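Local coordinates for post-proline cleaving enzyme (Rickettsia typhi, PDB 4HVT), which probably acts as a serine endopeptidase of the prolyl oligopeptidase family, cleaving oligopeptides after proline, at residues Val83-Met88 with Pro110-Leu115; Trp97-Val102 with Trp161-Lys166; Asp265-Asp270 with Gly486-Ile491; Trp310-His315 with Thr338-Leu343. All blocks are in the same frame, centred on the assembly; numbering follows the deposited sequence. Where two conformers were deposited one is given.

Interaction 1 of 4, residues Val83-Met88 with Pro110-Leu115; sequences VYNFWM and PNWEVL. With EDO (1,2-ethanediol), chain C.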
# COMPACT_ATOMS: atom_id res chain seq x y z
N VAL A 83 14.28 -8.04 -18.24
CA VAL A 83 13.14 -7.56 -17.52
C VAL A 83 12.60 -8.69 -16.69
O VAL A 83 12.38 -9.80 -17.19
CB VAL A 83 11.99 -7.10 -18.46
CG1 VAL A 83 10.79 -6.66 -17.66
CG2 VAL A 83 12.52 -6.00 -19.37
N TYR A 84 12.44 -8.38 -15.42
CA TYR A 84 11.86 -9.29 -14.39
C TYR A 84 10.39 -8.96 -14.17
O TYR A 84 10.00 -7.81 -14.12
CB TYR A 84 12.67 -9.21 -13.09
CG TYR A 84 14.06 -9.75 -13.23
CD1 TYR A 84 15.04 -9.05 -13.90
CD2 TYR A 84 14.39 -11.04 -12.71
CE1 TYR A 84 16.31 -9.59 -14.06
CE2 TYR A 84 15.65 -11.58 -12.90
CZ TYR A 84 16.61 -10.85 -13.58
OH TYR A 84 17.89 -11.38 -13.78
N ASN A 85 9.57 -10.00 -14.00
CA ASN A 85 8.12 -9.86 -13.92
C ASN A 85 7.60 -10.91 -12.96
O ASN A 85 8.17 -12.01 -12.86
CB ASN A 85 7.51 -10.03 -15.34
CG ASN A 85 6.02 -10.26 -15.35
OD1 ASN A 85 5.56 -11.35 -15.61
ND2 ASN A 85 5.26 -9.21 -15.08
N PHE A 86 6.51 -10.57 -12.27
CA PHE A 86 5.80 -11.53 -11.47
C PHE A 86 4.42 -11.70 -12.05
O PHE A 86 3.67 -10.72 -12.16
CB PHE A 86 5.69 -11.12 -9.99
CG PHE A 86 5.24 -12.25 -9.14
CD1 PHE A 86 6.10 -13.30 -8.86
CD2 PHE A 86 3.95 -12.31 -8.69
CE1 PHE A 86 5.68 -14.40 -8.15
CE2 PHE A 86 3.52 -13.40 -7.95
CZ PHE A 86 4.38 -14.44 -7.68
N TRP A 87 4.09 -12.94 -12.41
CA TRP A 87 2.86 -13.30 -13.20
C TRP A 87 1.97 -14.31 -12.48
O TRP A 87 2.43 -15.38 -12.06
CB TRP A 87 3.26 -13.90 -14.55
CG TRP A 87 2.08 -14.31 -15.40
CD1 TRP A 87 1.54 -15.56 -15.47
CD2 TRP A 87 1.27 -13.47 -16.23
NE1 TRP A 87 0.46 -15.55 -16.32
CE2 TRP A 87 0.26 -14.28 -16.78
CE3 TRP A 87 1.32 -12.11 -16.60
CZ2 TRP A 87 -0.69 -13.80 -17.71
CZ3 TRP A 87 0.37 -11.63 -17.51
CH2 TRP A 87 -0.63 -12.47 -18.03
N MET A 88 0.69 -13.96 -12.35
CA MET A 88 -0.32 -14.88 -11.86
C MET A 88 -1.42 -15.07 -12.92
O MET A 88 -1.81 -14.14 -13.60
CB MET A 88 -1.01 -14.34 -10.59
CG MET A 88 -0.10 -14.27 -9.38
SD MET A 88 -0.86 -13.33 -8.02
CE MET A 88 -0.37 -11.73 -8.59
N PRO A 110 6.38 -12.25 -25.22
CA PRO A 110 7.79 -12.55 -25.00
C PRO A 110 8.00 -14.00 -24.57
O PRO A 110 7.10 -14.58 -23.97
CB PRO A 110 8.18 -11.57 -23.86
CG PRO A 110 7.22 -10.43 -24.00
CD PRO A 110 5.95 -11.13 -24.36
N ASN A 111 9.19 -14.54 -24.83
CA ASN A 111 9.62 -15.86 -24.36
C ASN A 111 10.17 -15.65 -22.94
O ASN A 111 11.30 -15.16 -22.75
CB ASN A 111 10.73 -16.45 -25.24
N TRP A 112 9.35 -15.99 -21.96
CA TRP A 112 9.73 -15.77 -20.55
C TRP A 112 10.50 -17.00 -20.04
O TRP A 112 10.21 -18.12 -20.44
CB TRP A 112 8.51 -15.49 -19.67
CG TRP A 112 7.79 -14.20 -19.92
CD1 TRP A 112 6.67 -14.03 -20.71
CD2 TRP A 112 8.13 -12.91 -19.45
NE1 TRP A 112 6.28 -12.74 -20.71
CE2 TRP A 112 7.16 -12.02 -19.95
CE3 TRP A 112 9.15 -12.41 -18.62
CZ2 TRP A 112 7.17 -10.66 -19.65
CZ3 TRP A 112 9.17 -11.04 -18.34
CH2 TRP A 112 8.19 -10.18 -18.89
N GLU A 113 11.54 -16.77 -19.26
CA GLU A 113 12.27 -17.81 -18.54
C GLU A 113 11.68 -17.83 -17.12
O GLU A 113 11.78 -16.82 -16.40
CB GLU A 113 13.75 -17.44 -18.52
CG GLU A 113 14.55 -18.36 -17.63
CD GLU A 113 16.04 -18.18 -17.75
OE1 GLU A 113 16.53 -17.03 -17.98
OE2 GLU A 113 16.71 -19.24 -17.59
N VAL A 114 11.10 -18.95 -16.70
CA VAL A 114 10.52 -19.04 -15.34
C VAL A 114 11.68 -19.27 -14.37
O VAL A 114 12.56 -20.13 -14.62
CB VAL A 114 9.49 -20.18 -15.19
CG1 VAL A 114 9.06 -20.34 -13.72
CG2 VAL A 114 8.25 -19.93 -16.04
N LEU A 115 11.71 -18.50 -13.31
CA LEU A 115 12.79 -18.61 -12.31
C LEU A 115 12.31 -19.34 -11.06
O LEU A 115 12.98 -20.24 -10.60
CB LEU A 115 13.29 -17.22 -11.95
CG LEU A 115 13.82 -16.37 -13.09
CD1 LEU A 115 14.15 -14.97 -12.65
CD2 LEU A 115 15.00 -17.08 -13.77
C1 EDO C . -0.12 -10.07 -14.07
O1 EDO C . 0.03 -10.92 -12.91
C2 EDO C . 1.03 -9.05 -14.08
O2 EDO C . 2.31 -9.63 -14.38

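Interaction 2 of 4, residues Trp97-Val102 with Trp161-Lys166; sequences WRRTLV and WDLEKK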
# COMPACT_ATOMS: atom_id res chain seq x y z
N TRP A 97 7.74 -16.04 -10.76
CA TRP A 97 8.77 -15.04 -10.94
C TRP A 97 9.62 -15.42 -12.16
O TRP A 97 10.10 -16.55 -12.28
CB TRP A 97 9.60 -14.90 -9.68
CG TRP A 97 10.69 -13.85 -9.71
CD1 TRP A 97 10.55 -12.52 -9.95
CD2 TRP A 97 12.08 -14.05 -9.37
NE1 TRP A 97 11.78 -11.88 -9.87
CE2 TRP A 97 12.72 -12.79 -9.47
CE3 TRP A 97 12.83 -15.18 -8.99
CZ2 TRP A 97 14.09 -12.63 -9.24
CZ3 TRP A 97 14.18 -15.03 -8.76
CH2 TRP A 97 14.80 -13.75 -8.86
N ARG A 98 9.69 -14.49 -13.11
CA ARG A 98 10.19 -14.80 -14.46
C ARG A 98 10.90 -13.60 -15.11
O ARG A 98 10.86 -12.46 -14.60
CB ARG A 98 9.06 -15.36 -15.32
CG ARG A 98 7.96 -14.39 -15.55
CD ARG A 98 6.78 -15.01 -16.34
NE ARG A 98 5.98 -13.91 -16.75
CZ ARG A 98 4.99 -13.97 -17.64
NH1 ARG A 98 4.65 -15.13 -18.19
NH2 ARG A 98 4.33 -12.86 -17.94
N ARG A 99 11.67 -13.91 -16.14
CA ARG A 99 12.41 -12.87 -16.84
C ARG A 99 12.52 -13.09 -18.34
O ARG A 99 12.41 -14.21 -18.86
CB ARG A 99 13.82 -12.71 -16.24
CG ARG A 99 14.73 -13.86 -16.52
CD ARG A 99 16.12 -13.63 -15.97
NE ARG A 99 17.04 -14.61 -16.48
CZ ARG A 99 18.36 -14.47 -16.41
NH1 ARG A 99 18.86 -13.41 -15.81
NH2 ARG A 99 19.15 -15.37 -16.93
N THR A 100 12.79 -11.98 -19.03
CA THR A 100 13.05 -12.03 -20.47
C THR A 100 14.03 -10.95 -20.87
O THR A 100 14.09 -9.85 -20.26
CB THR A 100 11.73 -11.91 -21.28
OG1 THR A 100 11.90 -12.44 -22.60
CG2 THR A 100 11.29 -10.49 -21.39
N LEU A 101 14.80 -11.22 -21.91
CA LEU A 101 15.69 -10.20 -22.45
C LEU A 101 14.90 -8.92 -22.79
O LEU A 101 13.78 -8.98 -23.30
CB LEU A 101 16.37 -10.74 -23.70
CG LEU A 101 17.37 -11.90 -23.43
CD1 LEU A 101 17.77 -12.64 -24.68
CD2 LEU A 101 18.60 -11.30 -22.76
N VAL A 102 15.50 -7.76 -22.53
CA VAL A 102 14.87 -6.49 -22.73
C VAL A 102 14.43 -6.41 -24.21
O VAL A 102 13.36 -5.90 -24.51
CB VAL A 102 15.79 -5.28 -22.37
CG1 VAL A 102 15.13 -3.99 -22.80
CG2 VAL A 102 16.05 -5.17 -20.89
N TRP A 161 18.74 -17.81 -2.97
CA TRP A 161 18.45 -18.45 -4.24
C TRP A 161 19.52 -18.05 -5.25
O TRP A 161 20.05 -16.96 -5.19
CB TRP A 161 17.04 -18.02 -4.70
CG TRP A 161 16.58 -18.64 -6.01
CD1 TRP A 161 15.82 -19.76 -6.16
CD2 TRP A 161 16.72 -18.07 -7.31
NE1 TRP A 161 15.54 -19.97 -7.49
CE2 TRP A 161 16.06 -18.93 -8.21
CE3 TRP A 161 17.33 -16.93 -7.79
CZ2 TRP A 161 16.01 -18.69 -9.60
CZ3 TRP A 161 17.32 -16.68 -9.19
CH2 TRP A 161 16.63 -17.56 -10.05
N ASP A 162 19.88 -18.98 -6.13
CA ASP A 162 20.97 -18.75 -7.08
C ASP A 162 20.52 -18.82 -8.57
O ASP A 162 19.96 -19.81 -9.02
CB ASP A 162 22.09 -19.71 -6.85
CG ASP A 162 23.33 -19.34 -7.67
OD1 ASP A 162 23.37 -19.74 -8.85
OD2 ASP A 162 24.27 -18.66 -7.14
N LEU A 163 20.81 -17.76 -9.30
CA LEU A 163 20.35 -17.60 -10.72
C LEU A 163 21.02 -18.56 -11.69
O LEU A 163 20.35 -19.03 -12.65
CB LEU A 163 20.59 -16.15 -11.17
CG LEU A 163 20.20 -15.75 -12.60
CD1 LEU A 163 18.72 -15.98 -12.79
CD2 LEU A 163 20.58 -14.30 -12.82
N GLU A 164 22.29 -18.88 -11.46
CA GLU A 164 23.00 -19.85 -12.32
C GLU A 164 22.39 -21.23 -12.15
O GLU A 164 22.12 -21.91 -13.14
CB GLU A 164 24.49 -19.85 -12.02
CG GLU A 164 25.34 -20.75 -12.90
CD GLU A 164 26.81 -20.64 -12.53
OE1 GLU A 164 27.43 -19.57 -12.78
OE2 GLU A 164 27.34 -21.62 -11.96
N LYS A 165 22.14 -21.63 -10.90
CA LYS A 165 21.49 -22.90 -10.59
C LYS A 165 19.96 -22.91 -10.82
O LYS A 165 19.36 -23.99 -10.92
CB LYS A 165 21.78 -23.26 -9.12
N LYS A 166 19.34 -21.72 -10.88
CA LYS A 166 17.86 -21.56 -10.88
C LYS A 166 17.21 -22.38 -9.76
O LYS A 166 16.21 -23.08 -9.95
CB LYS A 166 17.26 -21.89 -12.25
CG LYS A 166 17.37 -20.71 -13.21
CD LYS A 166 17.29 -21.15 -14.66
CE LYS A 166 15.90 -21.56 -15.08
NZ LYS A 166 15.85 -21.69 -16.58

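Interaction 3 of 4, residues Asp265-Asp270 with Gly486-Ile491; sequences DFYNYD and GGFQVI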
# COMPACT_ATOMS: atom_id res chain seq x y z
N ASP A 265 6.96 6.53 16.86
CA ASP A 265 5.50 6.73 17.04
C ASP A 265 4.70 6.87 15.74
O ASP A 265 3.61 7.47 15.71
CB ASP A 265 5.29 7.95 17.93
CG ASP A 265 5.63 9.26 17.23
OD1 ASP A 265 6.05 9.24 16.07
OD2 ASP A 265 5.43 10.34 17.86
N PHE A 266 5.21 6.20 14.70
CA PHE A 266 4.67 6.17 13.35
C PHE A 266 5.25 7.31 12.48
O PHE A 266 5.63 7.04 11.32
CB PHE A 266 3.15 6.15 13.29
CG PHE A 266 2.65 5.53 12.03
CD1 PHE A 266 2.52 4.16 11.94
CD2 PHE A 266 2.37 6.32 10.93
CE1 PHE A 266 2.10 3.58 10.74
CE2 PHE A 266 1.95 5.74 9.72
CZ PHE A 266 1.78 4.38 9.67
N TYR A 267 5.32 8.54 13.01
CA TYR A 267 5.76 9.73 12.25
C TYR A 267 7.12 10.25 12.63
O TYR A 267 7.78 10.91 11.81
CB TYR A 267 4.72 10.87 12.37
CG TYR A 267 3.41 10.48 11.73
CD1 TYR A 267 3.27 10.40 10.36
CD2 TYR A 267 2.32 10.11 12.53
CE1 TYR A 267 2.08 9.97 9.78
CE2 TYR A 267 1.13 9.67 11.96
CZ TYR A 267 1.02 9.61 10.58
OH TYR A 267 -0.19 9.16 10.02
N ASN A 268 7.61 9.93 13.83
CA ASN A 268 8.94 10.36 14.28
C ASN A 268 9.90 9.19 14.45
O ASN A 268 9.48 8.10 14.78
CB ASN A 268 8.84 11.11 15.62
CG ASN A 268 8.05 12.41 15.48
OD1 ASN A 268 8.56 13.42 14.97
ND2 ASN A 268 6.83 12.39 15.94
N TYR A 269 11.19 9.45 14.18
CA TYR A 269 12.15 8.44 14.08
C TYR A 269 13.44 8.81 14.79
O TYR A 269 13.75 10.02 14.92
CB TYR A 269 12.52 8.26 12.60
CG TYR A 269 11.45 7.80 11.67
CD1 TYR A 269 10.47 8.69 11.21
CD2 TYR A 269 11.46 6.50 11.19
CE1 TYR A 269 9.52 8.25 10.29
CE2 TYR A 269 10.51 6.07 10.30
CZ TYR A 269 9.56 6.95 9.85
OH TYR A 269 8.60 6.51 8.94
N ASP A 270 14.20 7.78 15.20
CA ASP A 270 15.63 7.85 15.45
C ASP A 270 16.31 7.10 14.32
O ASP A 270 16.06 5.93 14.15
CB ASP A 270 16.05 7.13 16.73
CG ASP A 270 15.50 7.75 17.96
OD1 ASP A 270 15.28 9.00 17.98
OD2 ASP A 270 15.36 6.98 18.92
N GLY A 486 -8.40 8.45 3.09
CA GLY A 486 -8.39 9.53 4.07
C GLY A 486 -7.66 9.28 5.38
O GLY A 486 -8.20 9.44 6.49
N GLY A 487 -6.40 8.92 5.27
CA GLY A 487 -5.56 8.72 6.46
C GLY A 487 -4.10 8.63 6.08
O GLY A 487 -3.76 8.37 4.94
N PHE A 488 -3.25 8.82 7.09
CA PHE A 488 -1.83 8.44 7.02
C PHE A 488 -1.07 9.21 5.96
O PHE A 488 0.02 8.77 5.57
CB PHE A 488 -1.65 6.92 6.92
CG PHE A 488 -2.24 6.16 8.11
CD1 PHE A 488 -1.59 6.13 9.31
CD2 PHE A 488 -3.48 5.54 8.03
CE1 PHE A 488 -2.10 5.45 10.37
CE2 PHE A 488 -4.00 4.89 9.10
CZ PHE A 488 -3.29 4.83 10.29
N GLN A 489 -1.59 10.36 5.54
CA GLN A 489 -0.93 11.17 4.49
C GLN A 489 -0.82 10.38 3.20
O GLN A 489 0.01 10.68 2.29
CB GLN A 489 0.44 11.72 4.96
CG GLN A 489 0.80 13.02 4.27
CD GLN A 489 2.12 13.63 4.68
OE1 GLN A 489 2.50 13.52 5.84
NE2 GLN A 489 2.83 14.30 3.73
N VAL A 490 -1.69 9.40 3.02
CA VAL A 490 -1.70 8.62 1.77
C VAL A 490 -2.32 9.43 0.62
O VAL A 490 -3.42 9.96 0.72
CB VAL A 490 -2.46 7.32 1.92
CG1 VAL A 490 -2.78 6.73 0.54
CG2 VAL A 490 -1.72 6.39 2.89
N ILE A 491 -1.60 9.50 -0.51
CA ILE A 491 -2.12 10.17 -1.71
C ILE A 491 -2.97 9.17 -2.47
O ILE A 491 -2.43 8.17 -2.94
CB ILE A 491 -0.98 10.66 -2.64
CG1 ILE A 491 -0.08 11.67 -1.88
CG2 ILE A 491 -1.56 11.25 -3.91
CD1 ILE A 491 1.22 12.02 -2.60

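Interaction 4 of 4, residues Trp310-His315 with Thr338-Leu343; sequences WKFKSH and TSLKIL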
# COMPACT_ATOMS: atom_id res chain seq x y z
N TRP A 310 11.11 23.35 8.84
CA TRP A 310 12.43 23.25 9.44
C TRP A 310 13.11 24.64 9.45
O TRP A 310 13.42 25.14 8.38
CB TRP A 310 13.26 22.29 8.61
CG TRP A 310 14.60 21.95 9.14
CD1 TRP A 310 15.16 22.32 10.35
CD2 TRP A 310 15.58 21.14 8.48
NE1 TRP A 310 16.43 21.77 10.46
CE2 TRP A 310 16.70 21.04 9.34
CE3 TRP A 310 15.62 20.50 7.27
CZ2 TRP A 310 17.84 20.28 8.98
CZ3 TRP A 310 16.72 19.76 6.91
CH2 TRP A 310 17.81 19.62 7.77
N LYS A 311 13.32 25.23 10.65
CA LYS A 311 14.10 26.48 10.77
C LYS A 311 15.55 26.07 10.67
O LYS A 311 16.07 25.48 11.59
CB LYS A 311 13.87 27.19 12.13
N PHE A 312 16.15 26.25 9.50
CA PHE A 312 17.50 25.74 9.22
C PHE A 312 18.37 26.96 8.90
O PHE A 312 18.17 27.59 7.87
CB PHE A 312 17.49 24.69 8.06
CG PHE A 312 18.87 24.22 7.68
CD1 PHE A 312 19.58 23.35 8.52
CD2 PHE A 312 19.50 24.70 6.54
CE1 PHE A 312 20.85 22.92 8.18
CE2 PHE A 312 20.78 24.29 6.20
CZ PHE A 312 21.46 23.40 7.03
N LYS A 313 19.26 27.32 9.82
CA LYS A 313 20.10 28.53 9.69
C LYS A 313 19.19 29.75 9.42
O LYS A 313 18.31 30.03 10.25
CB LYS A 313 21.18 28.31 8.62
CG LYS A 313 22.07 27.10 8.95
CD LYS A 313 23.44 27.17 8.29
CE LYS A 313 23.97 25.80 7.94
NZ LYS A 313 25.46 25.76 8.02
N SER A 314 19.34 30.41 8.28
CA SER A 314 18.55 31.61 7.98
C SER A 314 17.11 31.32 7.51
O SER A 314 16.22 32.19 7.62
CB SER A 314 19.26 32.46 6.91
N HIS A 315 16.88 30.09 7.03
CA HIS A 315 15.71 29.74 6.22
C HIS A 315 14.64 29.04 7.04
O HIS A 315 14.96 28.32 7.98
CB HIS A 315 16.18 28.83 5.08
CG HIS A 315 17.29 29.42 4.28
ND1 HIS A 315 18.62 29.21 4.58
CD2 HIS A 315 17.28 30.26 3.22
CE1 HIS A 315 19.38 29.88 3.74
NE2 HIS A 315 18.60 30.52 2.89
N THR A 338 27.12 22.02 5.50
CA THR A 338 27.40 22.93 4.43
C THR A 338 26.77 22.56 3.08
O THR A 338 26.64 23.42 2.23
CB THR A 338 28.92 23.02 4.24
OG1 THR A 338 29.42 21.76 3.80
CG2 THR A 338 29.64 23.41 5.55
N SER A 339 26.36 21.30 2.88
CA SER A 339 25.90 20.86 1.56
C SER A 339 24.39 20.92 1.34
O SER A 339 23.90 20.49 0.26
CB SER A 339 26.36 19.41 1.26
OG SER A 339 25.72 18.51 2.12
N LEU A 340 23.61 21.36 2.31
CA LEU A 340 22.17 21.17 2.18
C LEU A 340 21.60 22.11 1.11
O LEU A 340 21.94 23.30 1.08
CB LEU A 340 21.47 21.34 3.52
CG LEU A 340 19.97 21.17 3.42
CD1 LEU A 340 19.52 20.25 4.57
CD2 LEU A 340 19.25 22.52 3.42
N LYS A 341 20.77 21.55 0.22
CA LYS A 341 20.14 22.30 -0.85
C LYS A 341 18.67 21.96 -0.86
O LYS A 341 18.31 20.86 -0.56
CB LYS A 341 20.75 21.94 -2.17
CG LYS A 341 22.24 22.25 -2.25
CD LYS A 341 22.40 23.74 -2.38
CE LYS A 341 23.81 24.16 -2.69
NZ LYS A 341 23.73 25.63 -2.81
N ILE A 342 17.83 22.90 -1.26
CA ILE A 342 16.40 22.64 -1.39
C ILE A 342 16.06 22.35 -2.85
O ILE A 342 16.35 23.16 -3.76
CB ILE A 342 15.59 23.85 -0.93
CG1 ILE A 342 15.85 24.11 0.55
CG2 ILE A 342 14.14 23.65 -1.21
CD1 ILE A 342 15.60 25.53 0.95
N LEU A 343 15.51 21.20 -3.09
CA LEU A 343 15.19 20.77 -4.47
C LEU A 343 13.74 20.90 -4.87
O LEU A 343 13.44 20.89 -6.07
CB LEU A 343 15.63 19.36 -4.71
CG LEU A 343 17.18 19.30 -4.59
CD1 LEU A 343 17.60 17.92 -4.99
CD2 LEU A 343 17.87 20.36 -5.42

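Interaction 1 of 4, residues Val83-Met88 with Pro110-Leu115
Asn-85 and Tyr-84 meet Trp-112 and Leu-115 in a mainly buried packing contact inside one four-stranded antiparallel sheet of the N-terminal beta-propeller. Strands 82-87 and 113-117 are not neighbours: strand 96-101 runs between them, and the side chains reach each other past it without a direct hydrogen bond. The indole of Trp-112 does most of the work. CB of Asn-85 sits 3.6 Å from its CZ3 and 3.6 Å from its CH2. With CG anti to the backbone N (chi1 165°), the amide of Asn-85 is set across one face of the indole, its plane tilted 36° from the ring. The backbone oxygen of Val-83 approaches the rim near the ring plane, 3.6 Å from Trp-112 CZ3. Further along, Leu-115 CD1 touches Tyr-84 CE2 obliquely at 3.7 Å, the two side chains crossing at about a right angle. Arg-98 and Arg-99 of strand 96-101 take Asn-85 OD1 and the Tyr-84 hydroxyl, while Asn-85 ND2 is held by Tyr-75 O and by O2 of an ethanediol, probably from the crystallisation liquor, at 3.1 Å. Arg-98 also makes a cation-pi contact with Trp-112. What passes directly between the two segments is therefore dispersion contact, and the amide of the buried Asn-85 finds partners for both OD1 and ND2 outside the Trp-112 segment.

Interaction 2 of 4, residues Trp97-Val102 with Trp161-Lys166
Trp-97 drives the edge of its six-membered ring against one face of Trp-161, an edge-to-face (T-shaped) pair with centroids 5.1 Å apart and planes at 68°. The leading atom is CZ3 of Trp-97, which stands 3.6 Å from Trp-161 CZ3, toward the rim of that ring. Each indole has CG anti to its backbone N (chi1 -178° for Trp-97, -179° for Trp-161), and the two side chains approach from opposite directions. Their strands, 96-101 and 155-162, belong to different antiparallel sheets of the beta-propeller, so the aromatic pair is packing between sheets; Ile-116 and Ile-146 also touch both rings. Beside it, Arg-99 stretches out with its chain extended from CG to NE, and CD1 of Leu-163 lies over the centre of the guanidinium, 3.9 Å from CZ. The other methyl, Leu-163 CD2, is 3.6 Å from Arg-99 NH1. The leucine thus covers one face, while NE of the guanidinium forms a salt bridge with Glu-113 OE1. At the end of the strand, Asp-162 forms an Asx motif, its OD1 accepting from Lys-165 N at 3.0 Å through the anti lone pair, while OD2 pairs with Arg-143.

Interaction 3 of 4, residues Asp265-Asp270 with Gly486-Ile491
Phe-488 places CE1 over one face of the Phe-266 ring, 4.0 Å above its plane and toward the rim, while CE1 of Tyr-267 lies in plane at that ring's edge. The Tyr-267 ring in turn has CD2 of Phe-266 over one of its faces. Phe-266 and Phe-488 meet obliquely, with centroids 5.3 Å apart and planes at 54°, and their nearest atoms are Phe-266 CE2 and Phe-488 CD1 at 3.6 Å. This joins the two domains of the prolyl oligopeptidase fold: segment 265-270 leads into a strand of the beta-propeller, and segment 486-491 follows strand 480-483 of the mixed sheet in the alpha/beta-hydrolase domain. The latter contains a type I' turn from Gly-487 to Val-490, closed by the bond from Val-490 N to Gly-487 O; Phe-488 and Gln-489 both take the positive phi values such a turn needs. The side chain of Phe-488 is close to, but not in contact with, the probable Ser-His-Asp catalytic triad. With CG anti to the carbonyl carbon (chi1 -65°), the Tyr-267 ring is turned so that its far end, the hydroxyl, reaches Phe-488 CD1 at 3.4 Å. Glu-610 binds both sides of the contact, OE1 pairing with that hydroxyl and OE2 with Phe-488 N, and Trp-607 meets both phenyl rings. Behind the aromatic residues, Asp-265 forms an Asx turn that shapes the propeller loop: its OD1 accepts from Tyr-267 N, from Asn-268 ND2 and, at 2.8 Å, from Asn-268 N.

Interaction 4 of 4, residues Trp310-His315 with Thr338-Leu343
Leu-340 packs against Trp-310 and Phe-312, the aromatic residues on one strand of a small beta hairpin in the propeller domain. The hairpin, strands 310-312 and 315-317, is inserted between strands 301-305 and 322-326 of a four-stranded sheet, and Leu-340 precedes an edge strand of that sheet, 341-344. Apolar contacts carry the pairing. In the conformer described, CD1 of Leu-340 lies 3.7 Å from both CZ3 and CH2 of Trp-310, approaching the indole obliquely, and CD2 lies 3.6 Å from CE2 of Phe-312. Leu-340 has a second conformer, so how its methyls are shared between the rings is less certain. Its CG is anti to the backbone N (chi1 180°), directing the branch toward the two rings. Within the hairpin, packing continues: CB of Phe-312 rests over one face of the Trp-310 indole, and CG of Lys-313 stands 4.1 Å above the centre of the Phe-312 ring. Ile-317 touches both Phe-312 and Leu-340 from the partner strand. No hydrogen bond crosses between the segments. Glu-334 OE2 receives the N-H of Lys-313, and the type II' turn from Phe-312 to His-315 is closed by its own backbone, Phe-312 N to His-315 O at 2.8 Å and His-315 N to Phe-312 O at 2.9 Å.

Interactions 1 and 2 share one sheet and touch directly, their centres 9 Å apart: strand 96-101 of interaction 2 lies between the two strands of interaction 1, and Val-83 N to Thr-100 O and Leu-115 N to Trp-97 O are probable hydrogen bonds. The first is buried packing within that sheet; the second, partly buried, reaches the next one. Interaction 4, about 45 Å from both between centres, fastens a peripheral hairpin by purely apolar contacts. Interaction 3 is a surface contact closer to the centre of the chain, and alone joins propeller to hydrolase domain; there a glutamate, Glu-610, bonds to Tyr-267 and to the backbone of Phe-488. Interaction 4 is nested in the chain loop that interaction 3 closes.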